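CAS6A (Thermus thermophilus, PDB 4C97) is a Cas6-family protein, probably an endoribonuclease that processes CRISPR RNA in antiviral defence. Local coordinates at residues E173-R178 with V200-P205. The protein carries 1 engineered substitution. Sequence-based numbering, arbitrary orientation.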
# COMPACT_ATOMS: atom_id res chain seq x y z
N GLU A 173 18.50 -6.44 8.39
CA GLU A 173 19.15 -7.51 9.14
C GLU A 173 18.94 -7.43 10.65
O GLU A 173 18.90 -8.47 11.31
CB GLU A 173 20.66 -7.54 8.86
CG GLU A 173 21.00 -7.78 7.40
CD GLU A 173 20.44 -9.10 6.89
OE1 GLU A 173 20.53 -10.12 7.61
OE2 GLU A 173 19.88 -9.13 5.77
N ARG A 174 18.82 -6.23 11.20
CA ARG A 174 18.79 -6.12 12.65
C ARG A 174 17.38 -5.97 13.23
O ARG A 174 17.13 -6.30 14.39
CB ARG A 174 19.72 -5.00 13.13
CG ARG A 174 20.02 -5.07 14.60
CD ARG A 174 21.17 -4.16 15.02
NE ARG A 174 20.77 -2.75 15.10
CZ ARG A 174 21.24 -1.77 14.34
NH1 ARG A 174 22.14 -1.99 13.39
NH2 ARG A 174 20.81 -0.53 14.52
N THR A 175 16.45 -5.48 12.41
CA THR A 175 15.08 -5.28 12.90
C THR A 175 14.50 -6.60 13.35
O THR A 175 14.65 -7.62 12.66
CB THR A 175 14.17 -4.63 11.85
OG1 THR A 175 14.74 -3.40 11.42
CG2 THR A 175 12.77 -4.33 12.42
N THR A 176 13.85 -6.57 14.50
CA THR A 176 13.20 -7.74 15.07
C THR A 176 11.70 -7.51 15.17
O THR A 176 11.18 -6.46 14.76
CB THR A 176 13.80 -8.14 16.44
OG1 THR A 176 13.33 -9.43 16.79
CG2 THR A 176 13.42 -7.15 17.53
N VAL A 177 11.00 -8.49 15.71
CA VAL A 177 9.59 -8.38 15.97
C VAL A 177 9.34 -8.37 17.45
O VAL A 177 9.75 -9.28 18.16
CB VAL A 177 8.81 -9.53 15.30
CG1 VAL A 177 7.39 -9.55 15.79
CG2 VAL A 177 8.84 -9.40 13.77
N ARG A 178 8.68 -7.32 17.93
CA ARG A 178 8.28 -7.22 19.32
C ARG A 178 6.96 -7.95 19.58
O ARG A 178 6.80 -8.61 20.60
CB ARG A 178 8.17 -5.76 19.77
CG ARG A 178 7.51 -5.58 21.13
CD ARG A 178 7.22 -4.13 21.38
NE ARG A 178 8.46 -3.40 21.59
CZ ARG A 178 8.55 -2.07 21.58
NH1 ARG A 178 7.47 -1.33 21.35
NH2 ARG A 178 9.72 -1.49 21.80
N VAL A 200 1.65 -6.30 13.29
CA VAL A 200 3.00 -6.66 13.73
C VAL A 200 3.70 -5.40 14.22
O VAL A 200 3.62 -4.36 13.57
CB VAL A 200 3.81 -7.31 12.59
CG1 VAL A 200 5.17 -7.74 13.12
CG2 VAL A 200 3.07 -8.51 11.99
N VAL A 201 4.39 -5.49 15.36
CA VAL A 201 5.24 -4.39 15.81
C VAL A 201 6.71 -4.79 15.63
O VAL A 201 7.19 -5.73 16.24
CB VAL A 201 4.95 -4.00 17.25
CG1 VAL A 201 5.78 -2.79 17.64
CG2 VAL A 201 3.46 -3.71 17.44
N TYR A 202 7.38 -4.04 14.77
CA TYR A 202 8.80 -4.17 14.46
C TYR A 202 9.60 -3.26 15.36
O TYR A 202 9.13 -2.19 15.76
CB TYR A 202 9.07 -3.82 12.99
CG TYR A 202 8.28 -4.73 12.08
CD1 TYR A 202 8.76 -5.99 11.74
CD2 TYR A 202 7.03 -4.35 11.60
CE1 TYR A 202 8.02 -6.84 10.95
CE2 TYR A 202 6.28 -5.19 10.80
CZ TYR A 202 6.79 -6.44 10.48
OH TYR A 202 6.07 -7.31 9.72
N HIS A 203 10.81 -3.69 15.69
CA HIS A 203 11.66 -2.93 16.57
C HIS A 203 13.09 -3.06 16.10
O HIS A 203 13.56 -4.18 15.87
CB HIS A 203 11.53 -3.45 17.98
CG HIS A 203 12.52 -2.85 18.92
ND1 HIS A 203 12.43 -1.54 19.33
CD2 HIS A 203 13.62 -3.37 19.50
CE1 HIS A 203 13.44 -1.28 20.15
NE2 HIS A 203 14.18 -2.37 20.26
N LEU A 204 13.77 -1.93 15.97
CA LEU A 204 15.17 -1.90 15.56
C LEU A 204 16.07 -1.53 16.74
O LEU A 204 16.14 -0.36 17.14
CB LEU A 204 15.36 -0.88 14.42
CG LEU A 204 16.79 -0.71 13.91
CD1 LEU A 204 17.44 -2.05 13.60
CD2 LEU A 204 16.83 0.19 12.69
N PRO A 205 16.74 -2.54 17.31
CA PRO A 205 17.61 -2.27 18.46
C PRO A 205 18.72 -1.32 18.09
O PRO A 205 19.30 -1.43 17.00
CB PRO A 205 18.21 -3.65 18.79
CG PRO A 205 17.26 -4.62 18.19
CD PRO A 205 16.71 -3.96 16.96
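Thr176 and His203 form an antiparallel hydrogen-bonded pair: Thr176 N reaches His203 O at 2.8 Å and nearly straight (175°), and His203 N returns to Thr176 O at 2.9 Å. One residue further on, Val177 faces Tyr202 as a non-hydrogen-bonded pair, after which Arg178 N takes up Val201 O at 2.8 Å. The tight side is the face carrying Val177 and Tyr202. Their side chains leave the sheet together and extend alongside each other, with Val177 CG2 3.9 Å from Tyr202 CE1. The other branch, CG1, lies anti to the backbone N (chi1 170°) and meets Val200 CG1, a methyl that also sits over one face of the tyrosine ring, displaced from its centre. Thr175 OG1 bonds back to Leu171 O in the helix.

The other face is looser and more exposed. Thr176 CG2 lies near the plane of the His203 ring, at its edge, and the Arg178 guanidinium approaches that ring obliquely, the planes 30° apart; Asp121 OD1 is hydrogen-bonded to His203 ND1 and salt-bridged to Arg178 NH2. At the far end Arg174 donates twice to the single oxygen of Pro205, with NE at 2.7 Å and NH2 at 3.0 Å from Pro205 O. Leu204 CD1 covers one face of this guanidinium, and Glu211 pairs with NH2.

The pairing thus joins the start of strand 176-186, just after helix 165-174, to the end of strand 199-203, which strand 121-127 flanks on its other edge, in an antiparallel sheet consistent with the ferredoxin-like fold of RAMP proteins. Helix 144-158 packs against the Val177 and Tyr202 face through Pro144 and Val147.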